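PDB 3IQ0: putative Ribokinase II from Escherichia coli O6, which probably transfers the gamma-phosphate of ATP to ribose or a related sugar, as a magnesium-dependent carbohydrate kinase of the pfkB (ribokinase) family. Local coordinates for residues 50-55 with 270-275; 203-208 with 215-220. All blocks are in the same frame, centred on the assembly; numbering follows the deposited sequence.

Contact 1 of 2, residues 50-55 with 270-275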
ATOM      1  N   LEU B  50      27.726   8.651 -10.207  1.00 16.00           N
ATOM      2  CA  LEU B  50      28.809   9.584 -10.497  1.00 16.67           C
ATOM      3  C   LEU B  50      30.144   8.995  -9.999  1.00 18.64           C
ATOM      4  O   LEU B  50      31.201   9.615 -10.137  1.00 19.97           O
ATOM      5  CB  LEU B  50      28.514  10.961  -9.877  1.00 15.51           C
ATOM      6  CG  LEU B  50      27.367  11.679 -10.618  1.00 14.30           C
ATOM      7  CD1 LEU B  50      26.953  12.950  -9.894  1.00 14.44           C
ATOM      8  CD2 LEU B  50      27.813  11.994 -12.059  1.00 16.37           C
ATOM      9  N   GLY B  51      30.079   7.786  -9.439  1.00 17.36           N
ATOM     10  CA  GLY B  51      31.275   7.090  -8.978  1.00 17.12           C
ATOM     11  C   GLY B  51      31.716   7.320  -7.546  1.00 18.59           C
ATOM     12  O   GLY B  51      32.769   6.844  -7.122  1.00 18.80           O
ATOM     13  N   VAL B  52      30.908   8.050  -6.791  1.00 17.69           N
ATOM     14  CA  VAL B  52      31.237   8.359  -5.410  1.00 18.40           C
ATOM     15  C   VAL B  52      30.678   7.292  -4.473  1.00 17.97           C
ATOM     16  O   VAL B  52      29.475   7.044  -4.445  1.00 20.27           O
ATOM     17  CB  VAL B  52      30.684   9.762  -5.036  1.00 18.19           C
ATOM     18  CG1 VAL B  52      30.788  10.002  -3.542  1.00 15.91           C
ATOM     19  CG2 VAL B  52      31.453  10.842  -5.804  1.00 18.28           C
ATOM     20  N   PRO B  53      31.557   6.620  -3.715  1.00 20.38           N
ATOM     21  CA  PRO B  53      31.117   5.580  -2.779  1.00 18.91           C
ATOM     22  C   PRO B  53      30.088   6.142  -1.813  1.00 18.37           C
ATOM     23  O   PRO B  53      30.272   7.235  -1.269  1.00 17.56           O
ATOM     24  CB  PRO B  53      32.415   5.144  -2.086  1.00 21.51           C
ATOM     25  CG  PRO B  53      33.394   6.244  -2.387  1.00 23.61           C
ATOM     26  CD  PRO B  53      33.026   6.704  -3.756  1.00 19.34           C
ATOM     27  N   CYS B  54      29.008   5.391  -1.606  1.00 16.94           N
ATOM     28  CA  CYS B  54      27.919   5.850  -0.742  1.00 17.62           C
ATOM     29  C   CYS B  54      27.094   4.704  -0.164  1.00 17.95           C
ATOM     30  O   CYS B  54      27.272   3.543  -0.536  1.00 17.11           O
ATOM     31  CB  CYS B  54      27.004   6.751  -1.555  1.00 16.50           C
ATOM     32  SG  CYS B  54      26.461   5.927  -3.079  1.00 19.80           S
ATOM     33  N   GLY B  55      26.176   5.049   0.739  1.00 20.10           N
ATOM     34  CA  GLY B  55      25.321   4.057   1.362  1.00 19.00           C
ATOM     35  C   GLY B  55      24.001   4.687   1.761  1.00 20.13           C
ATOM     36  O   GLY B  55      23.847   5.908   1.705  1.00 18.74           O
ATOM     37  N   ARG B 270      31.089  17.797  -5.740  1.00 19.54           N
ATOM     38  CA  ARG B 270      31.900  18.484  -4.752  1.00 20.23           C
ATOM     39  C   ARG B 270      32.885  17.485  -4.144  1.00 19.59           C
ATOM     40  O   ARG B 270      34.028  17.839  -3.870  1.00 19.23           O
ATOM     41  CB  ARG B 270      31.006  19.111  -3.676  1.00 19.77           C
ATOM     42  CG  ARG B 270      30.209  20.292  -4.204  1.00 22.82           C
ATOM     43  CD  ARG B 270      31.129  21.469  -4.538  1.00 23.66           C
ATOM     44  NE  ARG B 270      31.416  22.272  -3.353  1.00 27.26           N
ATOM     45  CZ  ARG B 270      32.356  23.209  -3.284  1.00 28.11           C
ATOM     46  NH1 ARG B 270      33.126  23.472  -4.335  1.00 31.18           N
ATOM     47  NH2 ARG B 270      32.513  23.898  -2.161  1.00 28.67           N
ATOM     48  N   GLN B 271      32.447  16.239  -3.951  1.00 19.24           N
ATOM     49  CA  GLN B 271      33.334  15.206  -3.399  1.00 20.75           C
ATOM     50  C   GLN B 271      34.471  14.910  -4.374  1.00 21.35           C
ATOM     51  O   GLN B 271      35.550  14.475  -3.967  1.00 23.01           O
ATOM     52  CB  GLN B 271      32.586  13.900  -3.123  1.00 20.61           C
ATOM     53  CG  GLN B 271      31.757  13.883  -1.843  1.00 24.38           C
ATOM     54  CD  GLN B 271      32.519  14.420  -0.643  1.00 25.01           C
ATOM     55  OE1 GLN B 271      32.485  15.621  -0.358  1.00 25.54           O
ATOM     56  NE2 GLN B 271      33.220  13.537   0.061  1.00 23.27           N
ATOM     57  N   LEU B 272      34.228  15.132  -5.661  1.00 21.22           N
ATOM     58  CA  LEU B 272      35.252  14.879  -6.668  1.00 21.91           C
ATOM     59  C   LEU B 272      36.125  16.117  -6.862  1.00 23.55           C
ATOM     60  O   LEU B 272      36.914  16.193  -7.800  1.00 24.59           O
ATOM     61  CB  LEU B 272      34.602  14.458  -7.992  1.00 20.42           C
ATOM     62  CG  LEU B 272      33.750  13.181  -7.933  1.00 22.63           C
ATOM     63  CD1 LEU B 272      33.075  12.952  -9.267  1.00 20.72           C
ATOM     64  CD2 LEU B 272      34.612  11.984  -7.555  1.00 20.91           C
ATOM     65  N   GLY B 273      35.974  17.089  -5.967  1.00 25.28           N
ATOM     66  CA  GLY B 273      36.783  18.295  -6.024  1.00 24.96           C
ATOM     67  C   GLY B 273      36.395  19.430  -6.960  1.00 25.23           C
ATOM     68  O   GLY B 273      37.195  20.339  -7.177  1.00 26.00           O
ATOM     69  N   PHE B 274      35.193  19.393  -7.528  1.00 24.83           N
ATOM     70  CA  PHE B 274      34.752  20.468  -8.420  1.00 25.08           C
ATOM     71  C   PHE B 274      34.567  21.741  -7.595  1.00 24.09           C
ATOM     72  O   PHE B 274      34.165  21.665  -6.437  1.00 24.94           O
ATOM     73  CB  PHE B 274      33.403  20.119  -9.062  1.00 25.22           C
ATOM     74  CG  PHE B 274      33.485  19.121 -10.182  1.00 25.81           C
ATOM     75  CD1 PHE B 274      34.451  18.122 -10.187  1.00 28.05           C
ATOM     76  CD2 PHE B 274      32.543  19.144 -11.202  1.00 26.51           C
ATOM     77  CE1 PHE B 274      34.472  17.157 -11.191  1.00 29.29           C
ATOM     78  CE2 PHE B 274      32.554  18.184 -12.209  1.00 28.24           C
ATOM     79  CZ  PHE B 274      33.522  17.187 -12.203  1.00 28.35           C
ATOM     80  N   ASP B 275      34.855  22.905  -8.172  1.00 25.00           N
ATOM     81  CA  ASP B 275      34.639  24.144  -7.433  1.00 26.62           C
ATOM     82  C   ASP B 275      33.143  24.445  -7.473  1.00 27.68           C
ATOM     83  O   ASP B 275      32.390  23.764  -8.172  1.00 27.90           O
ATOM     84  CB  ASP B 275      35.448  25.322  -8.012  1.00 28.03           C
ATOM     85  CG  ASP B 275      35.121  25.633  -9.470  1.00 30.70           C
ATOM     86  OD1 ASP B 275      33.953  25.525  -9.886  1.00 31.13           O
ATOM     87  OD2 ASP B 275      36.052  26.020 -10.204  1.00 36.24           O
TER
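Val52 CG2 rests against the branched end of Leu272, 3.8 Å from Leu272 CD2 and 3.9 Å from Leu272 CG, and the two side chains run past each other in opposite directions. The other methyl of the leucine, CD1, rests 3.9 Å from the backbone O of Leu50, while Gln271 CB also approaches Val52 CG2, at 4.2 Å. No hydrogen bond crosses between 50-55 and 270-275; the join is apolar and small. The valine presents CG2 because that branch stands anti to its own carbonyl carbon, with CG1 anti to the backbone N (chi1 170°). Each segment includes the turn that follows a helix. Gly51, at positive phi, closes helix 39-49 in a Schellman motif and releases the chain into strand 54-61 of the central, largely parallel sheet of the ribokinase-like fold; Gly273 does the same for helix 258-271, its N bonded to Arg270 O at 3.0 Å. From the last helical turn, Arg270 NH1 reaches forward to a lone pair of Phe274 O in the carbonyl plane (3.0 Å, N-H...O angle 137°), and NH2 forms a salt bridge with Glu224 of strand 224-228. Deeper in, Leu50 and Val52 pack on Ala268 of helix 258-271, and Val52 also reaches Val6 of strand 5-9. Asp275 OD1 caps the following helix at Arg278 N.

Contact 2 of 2, residues 203-208 with 215-220; sequences LLSPHS and AGFLEE
A loop that doubles back on the helix it leads into is the element here: 203-208 runs up to helix 210-220 and lies against its later turns, with Phe217 reaching out to it. The ring meets Ser205 through its far end, Phe217 CZ being approached obliquely by Ser205 CB at 3.8 Å. Leu204 O comes to the ring edge near its plane, 4.1 Å from Phe217 CE2. CG of the phenylalanine stands anti to the carbonyl carbon (chi1 -61°), which directs the ring to the loop. Ser205 turns its hydroxyl elsewhere: OG, anti to the backbone N (chi1 180°), accepts from His207 N at 3.2 Å with an N-H...O angle of 151°, an ST turn that bends the loop before the helix. The same His207 brings CE1 to 4.5 Å from Gly216 CA, which lies at the edge of the imidazole, and Pro206 CG sits 3.8 Å above one face of that ring, over its centre. Leu188 of helix 178-189 touches both Leu204 and Phe217, and Tyr194 packs edge-to-face with the phenylalanine, so Phe217 also packs against helix 178-189 and strand 193-194.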
ATOM      1  N   LEU B 203      10.229  28.867   3.703  1.00 40.90           N
ATOM      2  CA  LEU B 203       9.586  27.951   4.643  1.00 42.11           C
ATOM      3  C   LEU B 203      10.172  27.945   6.050  1.00 43.67           C
ATOM      4  O   LEU B 203       9.478  28.263   7.012  1.00 43.91           O
ATOM      5  CB  LEU B 203       9.592  26.524   4.083  1.00 42.34           C
ATOM      6  CG  LEU B 203       8.966  26.309   2.697  1.00 41.93           C
ATOM      7  CD1 LEU B 203       8.905  24.826   2.400  1.00 42.97           C
ATOM      8  CD2 LEU B 203       7.572  26.912   2.633  1.00 41.29           C
ATOM      9  N   LEU B 204      11.445  27.583   6.174  1.00 45.20           N
ATOM     10  CA  LEU B 204      12.098  27.520   7.477  1.00 45.54           C
ATOM     11  C   LEU B 204      12.754  28.837   7.875  1.00 46.29           C
ATOM     12  O   LEU B 204      13.597  28.870   8.769  1.00 46.52           O
ATOM     13  CB  LEU B 204      13.157  26.415   7.476  1.00 45.84           C
ATOM     14  CG  LEU B 204      12.670  25.005   7.129  1.00 46.35           C
ATOM     15  CD1 LEU B 204      13.846  24.035   7.094  1.00 45.61           C
ATOM     16  CD2 LEU B 204      11.637  24.566   8.146  1.00 46.21           C
ATOM     17  N   SER B 205      12.367  29.920   7.212  1.00 47.18           N
ATOM     18  CA  SER B 205      12.932  31.230   7.492  1.00 48.03           C
ATOM     19  C   SER B 205      11.912  32.159   8.139  1.00 50.32           C
ATOM     20  O   SER B 205      10.712  32.051   7.887  1.00 49.03           O
ATOM     21  CB  SER B 205      13.444  31.863   6.196  1.00 48.16           C
ATOM     22  OG  SER B 205      13.997  33.148   6.425  1.00 46.13           O
ATOM     23  N   PRO B 206      12.382  33.085   8.993  1.00 52.05           N
ATOM     24  CA  PRO B 206      11.508  34.041   9.677  1.00 52.99           C
ATOM     25  C   PRO B 206      11.250  35.248   8.777  1.00 53.92           C
ATOM     26  O   PRO B 206      10.302  36.004   8.981  1.00 54.23           O
ATOM     27  CB  PRO B 206      12.320  34.410  10.909  1.00 53.55           C
ATOM     28  CG  PRO B 206      13.713  34.465  10.346  1.00 52.62           C
ATOM     29  CD  PRO B 206      13.769  33.208   9.484  1.00 52.08           C
ATOM     30  N   HIS B 207      12.113  35.418   7.781  1.00 54.57           N
ATOM     31  CA  HIS B 207      12.003  36.526   6.850  1.00 55.51           C
ATOM     32  C   HIS B 207      11.009  36.221   5.734  1.00 55.35           C
ATOM     33  O   HIS B 207      10.565  35.083   5.588  1.00 55.84           O
ATOM     34  CB  HIS B 207      13.392  36.849   6.292  1.00 56.96           C
ATOM     35  CG  HIS B 207      14.400  37.143   7.357  1.00 59.18           C
ATOM     36  ND1 HIS B 207      15.544  36.393   7.528  1.00 60.12           N
ATOM     37  CD2 HIS B 207      14.408  38.073   8.340  1.00 59.63           C
ATOM     38  CE1 HIS B 207      16.211  36.846   8.574  1.00 60.83           C
ATOM     39  NE2 HIS B 207      15.543  37.866   9.085  1.00 61.06           N
ATOM     40  N   SER B 208      10.665  37.239   4.954  1.00 55.07           N
ATOM     41  CA  SER B 208       9.695  37.086   3.883  1.00 54.65           C
ATOM     42  C   SER B 208      10.256  37.328   2.488  1.00 54.77           C
ATOM     43  O   SER B 208       9.520  37.277   1.499  1.00 54.87           O
ATOM     44  CB  SER B 208       8.515  38.022   4.142  1.00 55.76           C
ATOM     45  OG  SER B 208       8.079  37.913   5.480  1.00 56.76           O
ATOM     46  N   ALA B 215      20.416  35.223   3.582  1.00 37.69           N
ATOM     47  CA  ALA B 215      21.436  35.921   4.358  1.00 37.15           C
ATOM     48  C   ALA B 215      21.334  35.464   5.808  1.00 36.20           C
ATOM     49  O   ALA B 215      22.317  35.489   6.550  1.00 37.07           O
ATOM     50  CB  ALA B 215      21.235  37.426   4.261  1.00 36.47           C
ATOM     51  N   GLY B 216      20.140  35.023   6.196  1.00 34.87           N
ATOM     52  CA  GLY B 216      19.927  34.559   7.553  1.00 32.08           C
ATOM     53  C   GLY B 216      20.510  33.180   7.791  1.00 31.79           C
ATOM     54  O   GLY B 216      21.104  32.924   8.838  1.00 30.86           O
ATOM     55  N   PHE B 217      20.331  32.285   6.823  1.00 31.13           N
ATOM     56  CA  PHE B 217      20.850  30.920   6.930  1.00 30.01           C
ATOM     57  C   PHE B 217      22.364  30.963   7.082  1.00 28.54           C
ATOM     58  O   PHE B 217      22.935  30.243   7.894  1.00 27.88           O
ATOM     59  CB  PHE B 217      20.501  30.119   5.675  1.00 28.97           C
ATOM     60  CG  PHE B 217      19.027  29.984   5.419  1.00 28.56           C
ATOM     61  CD1 PHE B 217      18.525  30.102   4.123  1.00 26.74           C
ATOM     62  CD2 PHE B 217      18.141  29.713   6.458  1.00 28.02           C
ATOM     63  CE1 PHE B 217      17.162  29.948   3.873  1.00 26.92           C
ATOM     64  CE2 PHE B 217      16.779  29.558   6.214  1.00 26.09           C
ATOM     65  CZ  PHE B 217      16.292  29.677   4.918  1.00 23.68           C
ATOM     66  N   LEU B 218      23.004  31.811   6.285  1.00 29.19           N
ATOM     67  CA  LEU B 218      24.448  31.952   6.323  1.00 31.58           C
ATOM     68  C   LEU B 218      24.903  32.543   7.658  1.00 33.36           C
ATOM     69  O   LEU B 218      25.922  32.128   8.219  1.00 32.72           O
ATOM     70  CB  LEU B 218      24.923  32.834   5.164  1.00 30.55           C
ATOM     71  CG  LEU B 218      24.644  32.311   3.751  1.00 32.54           C
ATOM     72  CD1 LEU B 218      25.057  33.353   2.717  1.00 31.44           C
ATOM     73  CD2 LEU B 218      25.405  31.006   3.530  1.00 32.48           C
ATOM     74  N   GLU B 219      24.162  33.521   8.167  1.00 35.16           N
ATOM     75  CA  GLU B 219      24.526  34.120   9.445  1.00 36.96           C
ATOM     76  C   GLU B 219      24.422  33.072  10.544  1.00 36.80           C
ATOM     77  O   GLU B 219      25.273  33.002  11.430  1.00 36.92           O
ATOM     78  CB  GLU B 219      23.614  35.309   9.775  1.00 39.96           C
ATOM     79  CG  GLU B 219      23.362  35.488  11.272  1.00 45.69           C
ATOM     80  CD  GLU B 219      23.282  36.939  11.699  1.00 48.49           C
ATOM     81  OE1 GLU B 219      22.611  37.733  11.011  1.00 50.71           O
ATOM     82  OE2 GLU B 219      23.899  37.291  12.728  1.00 50.74           O
ATOM     83  N   GLU B 220      23.378  32.252  10.474  1.00 35.93           N
ATOM     84  CA  GLU B 220      23.154  31.219  11.472  1.00 37.09           C
ATOM     85  C   GLU B 220      24.236  30.144  11.490  1.00 36.98           C
ATOM     86  O   GLU B 220      24.490  29.531  12.526  1.00 37.79           O
ATOM     87  CB  GLU B 220      21.780  30.588  11.259  1.00 39.53           C
ATOM     88  CG  GLU B 220      21.456  29.455  12.210  1.00 44.69           C
ATOM     89  CD  GLU B 220      22.154  28.159  11.838  1.00 49.40           C
ATOM     90  OE1 GLU B 220      21.925  27.658  10.711  1.00 49.57           O
ATOM     91  OE2 GLU B 220      22.930  27.645  12.677  1.00 49.76           O
TER

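In the fold
Contacts 1 and 2 lie in different parts of one ribokinase-like domain, their centres 28 Å apart and their nearest atoms about 12 Å apart, without touching. Contact 1 is the long-range one, joining segments 215 residues apart at their closest ends; both segments of contact 2 fall within that span and are separated by six residues. Strand 224-228 relates them: its first residue, Glu224, reaches contact 1, and Val225 packs on Phe217 of contact 2. Neither contact reaches the nucleotide. The side chains of Leu50 and Leu204 are each about 13 Å from the bound ATP, whose pocket is lined by 19 residues between 169 and 291.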